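Local coordinates for maleate cis-trans isomerase (Pseudomonas putida, PDB 4FQ5), which probably catalyses the cis-trans isomerization of the double bond of maleate to give fumarate, at residues Val27-Pro35 against Leu91-Ala102; Ser37-Leu48 against Ala221-Ala229. The protein carries 1 engineered substitution. One frame throughout, in Å; residues are numbered along the deposited sequence.

From the N terminus, strand 27-35 pairs with residues 91-102 and closes interaction 1 around a loop of 55 residues that contains helix 41-52 and the strand 59-67 on the other flank of 27-35. Interaction 2 starts within that loop, at residues 37-48, but finds its partner at 221-229, far beyond Ala102, so the two contacts cross along the chain. The first joins the two inner strands of the parallel sheet 59-67, 27-35, 98-101, 135-137; the second ties the helix that follows strand 27-35 to a loop after strand 215-217 of the other parallel sheet. They touch through Gln32 and Ala102 against Met41, and both border the bound maleic acid.

Interaction 1 (Val27-Pro35 against Leu91-Ala102); sequences VVRVGQIVP and LSDARVDVMGYA. With MAE (maleic acid), chain C.
Strands 27-35 and 98-101 run parallel, their axes 19° apart, and Gly31 and Ile33 carry the pairing: Gly100 N donates to Gly31 O (2.9 Å), Ile33 N to Gly100 O, and Ala102 N to Ile33 O. Just before strand 98-101, Asp97 continues the pairing with Arg29 through both backbone and carboxylate. Its backbone N bonds Arg29 O, while its OD2 takes Arg29 N at 2.9 Å in an almost straight bond of 170°, met on the anti side of the carboxylate. Asp97 CG lies beside its own backbone N (chi1 -61°), which brings the short acid back to the neighbouring strand. With an alanine here, Arg29 N would probably lose this acceptor, and the water between Val27 O and Asp97 OD2 one of its partners. The extended Arg29 chain sends NH2 to Ala94 O in a poorly angled, weak bond at the turn leaving helix 84-92. From strand 59-67 the chain passes through helices 74-81 and 84-92 to 98-101, a beta-alpha-beta crossover that skips strand 27-35, which lies between them in the parallel sheet. On one face Ile33, branched and apolar as suits a buried strand, reaches Leu91 CD1 with CG1 at 3.7 Å and Met99 SD with CD1 at 3.8 Å, crossing both side chains obliquely. Gly31 belongs to this face too; a side chain there would crowd Leu91 CD1. Val30 and Val98 lie side by side on the opposite face. Where the strands end, small Ala102 packs CB on Val34 CG1, and Pro35 CG comes within 3.7 Å of C2 of the maleic acid.

Interaction 2 (Ser37-Leu48 against Ala221-Ala229); sequences SNITMETEIPAL and AVQMPSLNA. Engineered in segment 221-229: Ala221 (natural residue Cys). With MAE (maleic acid), chain C.
With chi1 at -178° Gln223 turns CG directly away from its backbone N, and a bend at chi2 (73°) then lays its amide along Asn38, the two side chains running in opposite directions. OE1 grips two successive amides: Ile39 N at 2.9 Å, on a lone pair in the carbonyl plane, and Thr40 N, longer. NE2 donates to Ser37 O from above that carbonyl's plane and also to Asn190 O; a glutamine suits this, since one amide both accepts and donates. Thr40 OG1 donates to Gln223 O at 2.5 Å. Asn38 OD1 accepts from Met41 N, an Asx motif leading into helix 41-52, leaving ND2 to bond O1 of the maleic acid at 2.7 Å. Val222 N and Gln223 N donate to its O4 and O2, so both segments line the maleic acid pocket, between the two parallel-sheet halves of this arylmalonate decarboxylase relative; engineered Ala221 replaces a cysteine predicted to be the proton donor. Met41 CE presses tightly on Val222 CG2 at 3.3 Å. One turn beyond Thr40, Glu44 OE2 holds Ser226 N (2.9 Å) on its syn lone pair and Leu227 N from above the carboxylate, while two waters link OE1 to Ser226 OG. Leu227 CD1 meets Leu48 CD1.

Interaction 1 (Val27-Pro35 against Leu91-Ala102)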
ATOM      1  N   VAL A  27      -4.708   2.137  15.328  1.00 38.50           N
ATOM      2  CA  VAL A  27      -3.573   2.998  14.969  1.00 35.54           C
ATOM      3  C   VAL A  27      -2.523   3.052  16.082  1.00 34.53           C
ATOM      4  O   VAL A  27      -2.847   3.255  17.252  1.00 34.54           O
ATOM      5  CB  VAL A  27      -4.039   4.432  14.632  1.00 35.66           C
ATOM      6  CG1 VAL A  27      -2.890   5.267  14.085  1.00 35.55           C
ATOM      7  CG2 VAL A  27      -5.187   4.409  13.636  1.00 37.07           C
ATOM      8  N   VAL A  28      -1.261   2.864  15.716  1.00 31.74           N
ATOM      9  CA  VAL A  28      -0.172   2.943  16.678  1.00 29.89           C
ATOM     10  C   VAL A  28       0.686   4.158  16.331  1.00 28.33           C
ATOM     11  O   VAL A  28       1.163   4.268  15.198  1.00 26.61           O
ATOM     12  CB  VAL A  28       0.669   1.647  16.674  1.00 29.90           C
ATOM     13  CG1 VAL A  28       1.857   1.762  17.617  1.00 29.94           C
ATOM     14  CG2 VAL A  28      -0.194   0.449  17.050  1.00 30.65           C
ATOM     15  N   ARG A  29       0.855   5.071  17.294  1.00 28.13           N
ATOM     16  CA  ARG A  29       1.700   6.259  17.101  1.00 27.49           C
ATOM     17  C   ARG A  29       3.112   5.949  17.521  1.00 25.89           C
ATOM     18  O   ARG A  29       3.371   5.759  18.711  1.00 25.30           O
ATOM     19  CB  ARG A  29       1.268   7.443  17.965  1.00 29.31           C
ATOM     20  CG  ARG A  29      -0.196   7.756  17.987  1.00 32.27           C
ATOM     21  CD  ARG A  29      -0.406   9.215  18.351  1.00 32.94           C
ATOM     22  NE  ARG A  29      -1.835   9.455  18.375  1.00 34.32           N
ATOM     23  CZ  ARG A  29      -2.510   9.951  19.402  1.00 34.68           C
ATOM     24  NH1 ARG A  29      -3.820  10.090  19.290  1.00 36.41           N
ATOM     25  NH2 ARG A  29      -1.890  10.339  20.515  1.00 33.29           N
ATOM     26  N   VAL A  30       4.022   5.951  16.556  1.00 24.38           N
ATOM     27  CA  VAL A  30       5.427   5.661  16.808  1.00 24.08           C
ATOM     28  C   VAL A  30       6.205   6.971  16.900  1.00 24.10           C
ATOM     29  O   VAL A  30       6.133   7.801  16.000  1.00 24.51           O
ATOM     30  CB  VAL A  30       6.016   4.775  15.687  1.00 23.48           C
ATOM     31  CG1 VAL A  30       7.503   4.517  15.917  1.00 23.30           C
ATOM     32  CG2 VAL A  30       5.247   3.460  15.611  1.00 23.27           C
ATOM     33  N   GLY A  31       6.942   7.152  17.989  1.00 24.25           N
ATOM     34  CA  GLY A  31       7.770   8.347  18.167  1.00 23.51           C
ATOM     35  C   GLY A  31       9.225   8.006  17.936  1.00 23.59           C
ATOM     36  O   GLY A  31       9.689   6.951  18.368  1.00 23.29           O
ATOM     37  N   GLN A  32       9.942   8.888  17.241  1.00 23.36           N
ATOM     38  CA  GLN A  32      11.358   8.661  16.964  1.00 23.77           C
ATOM     39  C   GLN A  32      12.219   9.861  17.347  1.00 23.18           C
ATOM     40  O   GLN A  32      12.007  10.968  16.856  1.00 22.65           O
ATOM     41  CB  GLN A  32      11.578   8.276  15.492  1.00 24.24           C
ATOM     42  CG  GLN A  32      10.758   7.064  15.059  1.00 25.71           C
ATOM     43  CD  GLN A  32      11.351   6.337  13.869  1.00 27.41           C
ATOM     44  OE1 GLN A  32      11.117   6.708  12.711  1.00 27.63           O
ATOM     45  NE2 GLN A  32      12.103   5.275  14.148  1.00 27.56           N
ATOM     46  N   ILE A  33      13.186   9.634  18.235  1.00 22.95           N
ATOM     47  CA  ILE A  33      14.187  10.661  18.557  1.00 23.04           C
ATOM     48  C   ILE A  33      15.378  10.459  17.620  1.00 22.54           C
ATOM     49  O   ILE A  33      16.124   9.495  17.765  1.00 22.77           O
ATOM     50  CB  ILE A  33      14.647  10.583  20.037  1.00 23.43           C
ATOM     51  CG1 ILE A  33      13.448  10.721  20.987  1.00 24.15           C
ATOM     52  CG2 ILE A  33      15.711  11.642  20.329  1.00 23.61           C
ATOM     53  CD1 ILE A  33      13.754  10.373  22.433  1.00 24.67           C
ATOM     54  N   VAL A  34      15.547  11.366  16.659  1.00 22.95           N
ATOM     55  CA  VAL A  34      16.548  11.177  15.603  1.00 23.04           C
ATOM     56  C   VAL A  34      17.575  12.307  15.570  1.00 23.48           C
ATOM     57  O   VAL A  34      17.228  13.461  15.841  1.00 23.69           O
ATOM     58  CB  VAL A  34      15.906  11.007  14.191  1.00 23.41           C
ATOM     59  CG1 VAL A  34      14.928   9.839  14.169  1.00 23.43           C
ATOM     60  CG2 VAL A  34      15.201  12.278  13.734  1.00 23.82           C
ATOM     61  N   PRO A  35      18.843  11.978  15.234  1.00 23.50           N
ATOM     62  CA  PRO A  35      19.806  13.030  14.914  1.00 23.65           C
ATOM     63  C   PRO A  35      19.238  13.922  13.819  1.00 23.87           C
ATOM     64  O   PRO A  35      18.555  13.427  12.919  1.00 24.04           O
ATOM     65  CB  PRO A  35      21.018  12.249  14.390  1.00 23.70           C
ATOM     66  CG  PRO A  35      20.932  10.933  15.081  1.00 23.12           C
ATOM     67  CD  PRO A  35      19.457  10.635  15.177  1.00 23.15           C
ATOM     68  N   LEU A  91       7.929  14.531  22.230  1.00 26.69           N
ATOM     69  CA  LEU A  91       7.168  13.407  21.694  1.00 26.16           C
ATOM     70  C   LEU A  91       6.073  12.920  22.638  1.00 26.44           C
ATOM     71  O   LEU A  91       5.024  12.464  22.174  1.00 26.99           O
ATOM     72  CB  LEU A  91       8.099  12.265  21.259  1.00 25.18           C
ATOM     73  CG  LEU A  91       8.958  12.577  20.019  1.00 24.81           C
ATOM     74  CD1 LEU A  91       9.997  11.492  19.789  1.00 24.65           C
ATOM     75  CD2 LEU A  91       8.093  12.772  18.776  1.00 24.47           C
ATOM     76  N   SER A  92       6.293  13.025  23.950  1.00 25.73           N
ATOM     77  CA  SER A  92       5.238  12.657  24.901  1.00 25.88           C
ATOM     78  C   SER A  92       4.104  13.695  24.963  1.00 26.31           C
ATOM     79  O   SER A  92       2.998  13.365  25.382  1.00 27.15           O
ATOM     80  CB  SER A  92       5.781  12.296  26.296  1.00 25.72           C
ATOM     81  OG  SER A  92       6.591  13.319  26.840  1.00 25.80           O
ATOM     82  N   ASP A  93       4.369  14.926  24.518  1.00 26.29           N
ATOM     83  CA  ASP A  93       3.300  15.912  24.291  1.00 27.04           C
ATOM     84  C   ASP A  93       2.262  15.389  23.289  1.00 27.59           C
ATOM     85  O   ASP A  93       1.106  15.815  23.307  1.00 28.85           O
ATOM     86  CB  ASP A  93       3.868  17.233  23.757  1.00 26.93           C
ATOM     87  CG  ASP A  93       4.487  18.120  24.848  1.00 27.92           C
ATOM     88  OD1 ASP A  93       4.503  17.751  26.039  1.00 27.90           O
ATOM     89  OD2 ASP A  93       4.972  19.213  24.491  1.00 28.43           O
ATOM     90  N   ALA A  94       2.694  14.479  22.414  1.00 26.94           N
ATOM     91  CA  ALA A  94       1.837  13.859  21.409  1.00 27.15           C
ATOM     92  C   ALA A  94       1.254  12.506  21.843  1.00 27.65           C
ATOM     93  O   ALA A  94       0.511  11.888  21.079  1.00 27.81           O
ATOM     94  CB  ALA A  94       2.610  13.696  20.101  1.00 26.52           C
ATOM     95  N   ARG A  95       1.592  12.051  23.056  1.00 28.24           N
ATOM     96  CA  ARG A  95       1.115  10.757  23.603  1.00 29.19           C
ATOM     97  C   ARG A  95       1.375   9.584  22.647  1.00 28.70           C
ATOM     98  O   ARG A  95       0.508   8.773  22.329  1.00 27.98           O
ATOM     99  CB  ARG A  95      -0.350  10.825  24.055  1.00 31.03           C
ATOM    100  CG  ARG A  95      -0.579  11.801  25.206  1.00 33.45           C
ATOM    101  CD  ARG A  95      -2.013  11.746  25.721  1.00 35.59           C
ATOM    102  NE  ARG A  95      -2.305  10.472  26.371  1.00 38.88           N
ATOM    103  CZ  ARG A  95      -1.940  10.156  27.615  1.00 40.30           C
ATOM    104  NH1 ARG A  95      -1.262  11.024  28.365  1.00 39.91           N
ATOM    105  NH2 ARG A  95      -2.250   8.965  28.106  1.00 40.60           N
ATOM    106  N   VAL A  96       2.612   9.547  22.190  1.00 28.65           N
ATOM    107  CA  VAL A  96       3.149   8.509  21.342  1.00 28.39           C
ATOM    108  C   VAL A  96       3.081   7.170  22.108  1.00 28.32           C
ATOM    109  O   VAL A  96       3.232   7.153  23.332  1.00 27.71           O
ATOM    110  CB  VAL A  96       4.567   8.986  20.948  1.00 29.04           C
ATOM    111  CG1 VAL A  96       5.674   8.065  21.428  1.00 29.22           C
ATOM    112  CG2 VAL A  96       4.634   9.375  19.480  1.00 28.33           C
ATOM    113  N   ASP A  97       2.791   6.070  21.409  1.00 28.04           N
ATOM    114  CA  ASP A  97       2.622   4.755  22.058  1.00 28.69           C
ATOM    115  C   ASP A  97       3.944   4.026  22.334  1.00 28.15           C
ATOM    116  O   ASP A  97       4.011   3.141  23.194  1.00 28.40           O
ATOM    117  CB  ASP A  97       1.685   3.855  21.238  1.00 29.54           C
ATOM    118  CG  ASP A  97       0.293   4.446  21.083  1.00 30.83           C
ATOM    119  OD1 ASP A  97      -0.334   4.765  22.114  1.00 31.83           O
ATOM    120  OD2 ASP A  97      -0.176   4.594  19.932  1.00 31.38           O
ATOM    121  N   VAL A  98       4.976   4.383  21.574  1.00 27.77           N
ATOM    122  CA  VAL A  98       6.342   3.893  21.773  1.00 27.16           C
ATOM    123  C   VAL A  98       7.263   4.991  21.334  1.00 26.35           C
ATOM    124  O   VAL A  98       6.918   5.763  20.436  1.00 25.82           O
ATOM    125  CB  VAL A  98       6.744   2.701  20.871  1.00 28.04           C
ATOM    126  CG1 VAL A  98       6.782   1.409  21.656  1.00 30.04           C
ATOM    127  CG2 VAL A  98       5.907   2.621  19.596  1.00 28.35           C
ATOM    128  N   MET A  99       8.457   5.009  21.915  1.00 25.60           N
ATOM    129  CA  MET A  99       9.449   6.018  21.600  1.00 26.34           C
ATOM    130  C   MET A  99      10.809   5.360  21.427  1.00 26.67           C
ATOM    131  O   MET A  99      11.291   4.667  22.327  1.00 27.10           O
ATOM    132  CB  MET A  99       9.495   7.064  22.716  1.00 26.91           C
ATOM    133  CG  MET A  99      10.199   8.348  22.317  1.00 26.69           C
ATOM    134  SD  MET A  99      10.212   9.545  23.662  1.00 28.03           S
ATOM    135  CE  MET A  99       8.455   9.676  23.999  1.00 26.78           C
ATOM    136  N   GLY A 100      11.417   5.578  20.264  1.00 26.80           N
ATOM    137  CA  GLY A 100      12.729   5.022  19.962  1.00 27.23           C
ATOM    138  C   GLY A 100      13.794   6.092  19.857  1.00 27.71           C
ATOM    139  O   GLY A 100      13.652   7.050  19.102  1.00 27.50           O
ATOM    140  N   TYR A 101      14.861   5.929  20.635  1.00 28.57           N
ATOM    141  CA  TYR A 101      16.052   6.767  20.530  1.00 28.61           C
ATOM    142  C   TYR A 101      16.907   6.124  19.449  1.00 28.19           C
ATOM    143  O   TYR A 101      17.420   5.016  19.629  1.00 28.48           O
ATOM    144  CB  TYR A 101      16.778   6.790  21.879  1.00 29.11           C
ATOM    145  CG  TYR A 101      18.004   7.677  21.993  1.00 29.43           C
ATOM    146  CD1 TYR A 101      18.004   8.777  22.847  1.00 30.49           C
ATOM    147  CD2 TYR A 101      19.181   7.391  21.290  1.00 30.06           C
ATOM    148  CE1 TYR A 101      19.129   9.586  22.987  1.00 30.85           C
ATOM    149  CE2 TYR A 101      20.308   8.198  21.414  1.00 30.42           C
ATOM    150  CZ  TYR A 101      20.279   9.292  22.272  1.00 30.78           C
ATOM    151  OH  TYR A 101      21.390  10.097  22.418  1.00 31.86           O
ATOM    152  N   ALA A 102      17.052   6.823  18.326  1.00 28.87           N
ATOM    153  CA  ALA A 102      17.623   6.239  17.105  1.00 29.78           C
ATOM    154  C   ALA A 102      19.142   5.986  17.089  1.00 30.56           C
ATOM    155  O   ALA A 102      19.590   4.987  16.532  1.00 31.43           O
ATOM    156  CB  ALA A 102      17.214   7.060  15.893  1.00 29.37           C
TER
HETATM  157  C1  MAE C 301      23.167   7.955  13.042  1.00 36.17           C
HETATM  158  O1  MAE C 301      22.575   8.824  12.383  1.00 33.92           O
HETATM  159  O2  MAE C 301      23.556   6.878  12.568  1.00 35.49           O
HETATM  160  C2  MAE C 301      23.445   8.243  14.457  1.00 35.69           C
HETATM  161  C3  MAE C 301      23.783   7.337  15.356  1.00 35.20           C
HETATM  162  C4  MAE C 301      23.913   5.886  15.094  1.00 35.48           C
HETATM  163  O3  MAE C 301      25.031   5.384  15.162  1.00 35.42           O
HETATM  164  O4  MAE C 301      22.926   5.181  14.855  1.00 35.24           O
HETATM  165  O   HOH W   1      -2.752   5.597  19.397  1.00 43.11           O

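Interaction 2 (Ser37-Leu48 against Ala221-Ala229)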
ATOM      1  N   SER A  37      20.441  15.357  11.230  1.00 24.99           N
ATOM      2  CA  SER A  37      20.903  15.021   9.882  1.00 25.29           C
ATOM      3  C   SER A  37      20.529  13.597   9.450  1.00 25.44           C
ATOM      4  O   SER A  37      20.776  13.210   8.301  1.00 25.97           O
ATOM      5  CB  SER A  37      22.414  15.192   9.794  1.00 25.14           C
ATOM      6  OG  SER A  37      23.052  14.347  10.723  1.00 25.24           O
ATOM      7  N   ASN A  38      19.953  12.821  10.369  1.00 24.65           N
ATOM      8  CA  ASN A  38      19.560  11.452  10.066  1.00 25.05           C
ATOM      9  C   ASN A  38      18.314  11.437   9.182  1.00 24.79           C
ATOM     10  O   ASN A  38      17.333  12.123   9.473  1.00 24.02           O
ATOM     11  CB  ASN A  38      19.344  10.645  11.353  1.00 24.78           C
ATOM     12  CG  ASN A  38      19.131   9.163  11.092  1.00 25.17           C
ATOM     13  OD1 ASN A  38      18.079   8.750  10.618  1.00 24.92           O
ATOM     14  ND2 ASN A  38      20.135   8.354  11.410  1.00 25.95           N
ATOM     15  N   ILE A  39      18.375  10.662   8.100  1.00 25.26           N
ATOM     16  CA  ILE A  39      17.244  10.492   7.177  1.00 25.08           C
ATOM     17  C   ILE A  39      16.818   9.025   7.073  1.00 24.68           C
ATOM     18  O   ILE A  39      15.694   8.718   6.664  1.00 24.46           O
ATOM     19  CB  ILE A  39      17.548  11.036   5.759  1.00 26.44           C
ATOM     20  CG1 ILE A  39      18.839  10.434   5.192  1.00 26.83           C
ATOM     21  CG2 ILE A  39      17.604  12.560   5.757  1.00 26.35           C
ATOM     22  CD1 ILE A  39      18.885  10.410   3.676  1.00 28.63           C
ATOM     23  N   THR A  40      17.711   8.124   7.466  1.00 24.22           N
ATOM     24  CA  THR A  40      17.508   6.693   7.240  1.00 24.15           C
ATOM     25  C   THR A  40      16.553   6.053   8.246  1.00 24.26           C
ATOM     26  O   THR A  40      15.769   5.180   7.876  1.00 23.59           O
ATOM     27  CB  THR A  40      18.859   5.952   7.167  1.00 24.02           C
ATOM     28  OG1 THR A  40      19.631   6.506   6.100  1.00 23.98           O
ATOM     29  CG2 THR A  40      18.684   4.450   6.932  1.00 23.54           C
ATOM     30  N   MET A  41      16.603   6.484   9.507  1.00 24.38           N
ATOM     31  CA  MET A  41      15.667   5.968  10.503  1.00 25.38           C
ATOM     32  C   MET A  41      14.222   6.241  10.088  1.00 24.36           C
ATOM     33  O   MET A  41      13.369   5.353  10.173  1.00 23.51           O
ATOM     34  CB  MET A  41      15.938   6.542  11.897  1.00 28.20           C
ATOM     35  CG  MET A  41      15.162   5.836  13.005  1.00 30.84           C
ATOM     36  SD  MET A  41      15.965   4.355  13.665  1.00 37.69           S
ATOM     37  CE  MET A  41      16.426   3.473  12.185  1.00 35.10           C
ATOM     38  N   GLU A  42      13.971   7.464   9.627  1.00 23.47           N
ATOM     39  CA  GLU A  42      12.663   7.865   9.123  1.00 23.74           C
ATOM     40  C   GLU A  42      12.302   7.241   7.764  1.00 23.85           C
ATOM     41  O   GLU A  42      11.198   7.442   7.262  1.00 23.52           O
ATOM     42  CB  GLU A  42      12.565   9.389   9.066  1.00 23.64           C
ATOM     43  CG  GLU A  42      12.441  10.016  10.456  1.00 23.76           C
ATOM     44  CD  GLU A  42      12.867  11.470  10.496  1.00 23.95           C
ATOM     45  OE1 GLU A  42      13.851  11.852   9.819  1.00 23.78           O
ATOM     46  OE2 GLU A  42      12.210  12.243  11.211  1.00 23.27           O
ATOM     47  N   THR A  43      13.232   6.484   7.190  1.00 23.21           N
ATOM     48  CA  THR A  43      12.991   5.768   5.938  1.00 23.31           C
ATOM     49  C   THR A  43      12.746   4.289   6.210  1.00 22.98           C
ATOM     50  O   THR A  43      11.749   3.730   5.759  1.00 22.84           O
ATOM     51  CB  THR A  43      14.162   5.970   4.951  1.00 23.62           C
ATOM     52  OG1 THR A  43      14.306   7.371   4.700  1.00 23.64           O
ATOM     53  CG2 THR A  43      13.903   5.251   3.606  1.00 24.46           C
ATOM     54  N   GLU A  44      13.635   3.668   6.977  1.00 23.01           N
ATOM     55  CA  GLU A  44      13.592   2.221   7.168  1.00 23.08           C
ATOM     56  C   GLU A  44      12.542   1.747   8.164  1.00 22.79           C
ATOM     57  O   GLU A  44      11.918   0.708   7.949  1.00 22.89           O
ATOM     58  CB  GLU A  44      14.977   1.671   7.501  1.00 22.99           C
ATOM     59  CG  GLU A  44      15.971   1.921   6.374  1.00 23.87           C
ATOM     60  CD  GLU A  44      17.280   1.172   6.539  1.00 24.46           C
ATOM     61  OE1 GLU A  44      17.558   0.659   7.641  1.00 25.40           O
ATOM     62  OE2 GLU A  44      18.041   1.097   5.558  1.00 24.34           O
ATOM     63  N   ILE A  45      12.339   2.490   9.249  1.00 22.33           N
ATOM     64  CA  ILE A  45      11.298   2.122  10.221  1.00 22.10           C
ATOM     65  C   ILE A  45       9.900   2.219   9.582  1.00 21.65           C
ATOM     66  O   ILE A  45       9.109   1.287   9.707  1.00 21.61           O
ATOM     67  CB  ILE A  45      11.420   2.907  11.560  1.00 22.94           C
ATOM     68  CG1 ILE A  45      12.351   2.191  12.543  1.00 23.85           C
ATOM     69  CG2 ILE A  45      10.084   3.036  12.273  1.00 22.95           C
ATOM     70  CD1 ILE A  45      13.700   1.811  11.988  1.00 24.35           C
ATOM     71  N   PRO A  46       9.595   3.330   8.881  1.00 21.51           N
ATOM     72  CA  PRO A  46       8.317   3.333   8.165  1.00 21.88           C
ATOM     73  C   PRO A  46       8.228   2.288   7.040  1.00 22.27           C
ATOM     74  O   PRO A  46       7.168   1.691   6.856  1.00 21.76           O
ATOM     75  CB  PRO A  46       8.225   4.762   7.617  1.00 22.01           C
ATOM     76  CG  PRO A  46       8.975   5.567   8.637  1.00 21.99           C
ATOM     77  CD  PRO A  46      10.161   4.689   8.965  1.00 21.65           C
ATOM     78  N   ALA A  47       9.319   2.059   6.311  1.00 22.16           N
ATOM     79  CA  ALA A  47       9.315   1.013   5.284  1.00 23.17           C
ATOM     80  C   ALA A  47       8.942  -0.348   5.896  1.00 23.82           C
ATOM     81  O   ALA A  47       8.050  -1.014   5.387  1.00 25.28           O
ATOM     82  CB  ALA A  47      10.656   0.936   4.563  1.00 22.42           C
ATOM     83  N   LEU A  48       9.604  -0.729   6.994  1.00 23.76           N
ATOM     84  CA  LEU A  48       9.335  -1.995   7.693  1.00 24.54           C
ATOM     85  C   LEU A  48       7.884  -2.132   8.147  1.00 24.89           C
ATOM     86  O   LEU A  48       7.249  -3.170   7.932  1.00 25.08           O
ATOM     87  CB  LEU A  48      10.245  -2.161   8.917  1.00 24.88           C
ATOM     88  CG  LEU A  48      11.576  -2.936   8.923  1.00 26.05           C
ATOM     89  CD1 LEU A  48      11.720  -3.949   7.791  1.00 25.92           C
ATOM     90  CD2 LEU A  48      12.787  -2.025   9.025  1.00 26.79           C
ATOM     91  N   ALA A 221      24.917   1.304  12.773  1.00 28.19           N
ATOM     92  CA  ALA A 221      24.414   2.663  12.682  1.00 28.71           C
ATOM     93  C   ALA A 221      23.037   2.699  12.053  1.00 29.66           C
ATOM     94  O   ALA A 221      22.651   1.822  11.274  1.00 30.77           O
ATOM     95  CB  ALA A 221      25.364   3.533  11.884  1.00 27.92           C
ATOM     96  N   VAL A 222      22.323   3.760  12.374  1.00 29.45           N
ATOM     97  CA  VAL A 222      20.964   3.941  11.950  1.00 29.56           C
ATOM     98  C   VAL A 222      20.900   4.872  10.727  1.00 29.10           C
ATOM     99  O   VAL A 222      19.897   4.902  10.016  1.00 29.43           O
ATOM    100  CB  VAL A 222      20.147   4.385  13.184  1.00 30.91           C
ATOM    101  CG1 VAL A 222      19.335   5.642  12.945  1.00 31.61           C
ATOM    102  CG2 VAL A 222      19.318   3.224  13.716  1.00 30.32           C
ATOM    103  N   GLN A 223      21.987   5.596  10.457  1.00 27.43           N
ATOM    104  CA  GLN A 223      22.064   6.430   9.250  1.00 26.89           C
ATOM    105  C   GLN A 223      22.434   5.652   7.980  1.00 26.76           C
ATOM    106  O   GLN A 223      22.006   6.017   6.887  1.00 26.35           O
ATOM    107  CB  GLN A 223      23.032   7.605   9.440  1.00 27.20           C
ATOM    108  CG  GLN A 223      23.136   8.562   8.256  1.00 26.83           C
ATOM    109  CD  GLN A 223      21.925   9.464   8.083  1.00 26.72           C
ATOM    110  OE1 GLN A 223      20.771   9.015   8.130  1.00 25.97           O
ATOM    111  NE2 GLN A 223      22.185  10.749   7.851  1.00 26.89           N
ATOM    112  N   MET A 224      23.240   4.604   8.117  1.00 26.26           N
ATOM    113  CA  MET A 224      23.695   3.856   6.950  1.00 26.73           C
ATOM    114  C   MET A 224      22.580   2.941   6.452  1.00 25.85           C
ATOM    115  O   MET A 224      22.155   2.053   7.181  1.00 25.80           O
ATOM    116  CB  MET A 224      24.936   3.033   7.288  1.00 27.50           C
ATOM    117  CG  MET A 224      25.489   2.294   6.086  1.00 28.53           C
ATOM    118  SD  MET A 224      27.101   1.557   6.371  1.00 30.19           S
ATOM    119  CE  MET A 224      26.722   0.205   7.476  1.00 29.03           C
ATOM    120  N   PRO A 225      22.097   3.164   5.214  1.00 26.30           N
ATOM    121  CA  PRO A 225      21.026   2.323   4.666  1.00 26.04           C
ATOM    122  C   PRO A 225      21.474   0.877   4.532  1.00 26.54           C
ATOM    123  O   PRO A 225      22.597   0.612   4.097  1.00 26.71           O
ATOM    124  CB  PRO A 225      20.763   2.924   3.275  1.00 26.09           C
ATOM    125  CG  PRO A 225      21.377   4.278   3.298  1.00 26.57           C
ATOM    126  CD  PRO A 225      22.524   4.208   4.262  1.00 26.39           C
ATOM    127  N   SER A 226      20.613  -0.056   4.916  1.00 26.13           N
ATOM    128  CA  SER A 226      20.968  -1.463   4.827  1.00 26.20           C
ATOM    129  C   SER A 226      19.772  -2.345   4.525  1.00 26.45           C
ATOM    130  O   SER A 226      19.937  -3.479   4.085  1.00 26.89           O
ATOM    131  CB  SER A 226      21.643  -1.933   6.116  1.00 25.84           C
ATOM    132  OG  SER A 226      20.740  -1.870   7.206  1.00 25.61           O
ATOM    133  N   LEU A 227      18.569  -1.823   4.760  1.00 26.53           N
ATOM    134  CA  LEU A 227      17.354  -2.627   4.626  1.00 26.79           C
ATOM    135  C   LEU A 227      17.261  -3.391   3.297  1.00 27.40           C
ATOM    136  O   LEU A 227      16.936  -4.574   3.285  1.00 27.80           O
ATOM    137  CB  LEU A 227      16.102  -1.774   4.857  1.00 26.85           C
ATOM    138  CG  LEU A 227      14.742  -2.481   4.786  1.00 26.45           C
ATOM    139  CD1 LEU A 227      14.697  -3.668   5.732  1.00 26.45           C
ATOM    140  CD2 LEU A 227      13.619  -1.499   5.091  1.00 26.49           C
ATOM    141  N   ASN A 228      17.570  -2.717   2.196  1.00 28.40           N
ATOM    142  CA  ASN A 228      17.452  -3.313   0.867  1.00 30.15           C
ATOM    143  C   ASN A 228      18.515  -4.370   0.521  1.00 31.64           C
ATOM    144  O   ASN A 228      18.460  -4.976  -0.556  1.00 33.32           O
ATOM    145  CB  ASN A 228      17.408  -2.211  -0.198  1.00 30.62           C
ATOM    146  CG  ASN A 228      16.118  -1.409  -0.151  1.00 31.33           C
ATOM    147  OD1 ASN A 228      15.063  -1.933   0.204  1.00 31.29           O
ATOM    148  ND2 ASN A 228      16.190  -0.139  -0.528  1.00 31.53           N
ATOM    149  N   ALA A 229      19.463  -4.596   1.432  1.00 30.57           N
ATOM    150  CA  ALA A 229      20.500  -5.611   1.240  1.00 31.58           C
ATOM    151  C   ALA A 229      20.371  -6.783   2.207  1.00 30.40           C
ATOM    152  O   ALA A 229      21.075  -7.783   2.070  1.00 31.38           O
ATOM    153  CB  ALA A 229      21.893  -4.987   1.339  1.00 32.47           C
TER
HETATM  154  C1  MAE C 301      23.167   7.955  13.042  1.00 36.17           C
HETATM  155  O1  MAE C 301      22.575   8.824  12.383  1.00 33.92           O
HETATM  156  O2  MAE C 301      23.556   6.878  12.568  1.00 35.49           O
HETATM  157  C2  MAE C 301      23.445   8.243  14.457  1.00 35.69           C
HETATM  158  C3  MAE C 301      23.783   7.337  15.356  1.00 35.20           C
HETATM  159  C4  MAE C 301      23.913   5.886  15.094  1.00 35.48           C
HETATM  160  O3  MAE C 301      25.031   5.384  15.162  1.00 35.42           O
HETATM  161  O4  MAE C 301      22.926   5.181  14.855  1.00 35.24           O
HETATM  162  O   HOH W   2      18.110  -1.930   8.125  1.00 21.40           O
HETATM  163  O   HOH W   3      20.195   0.587   8.194  1.00 21.43           O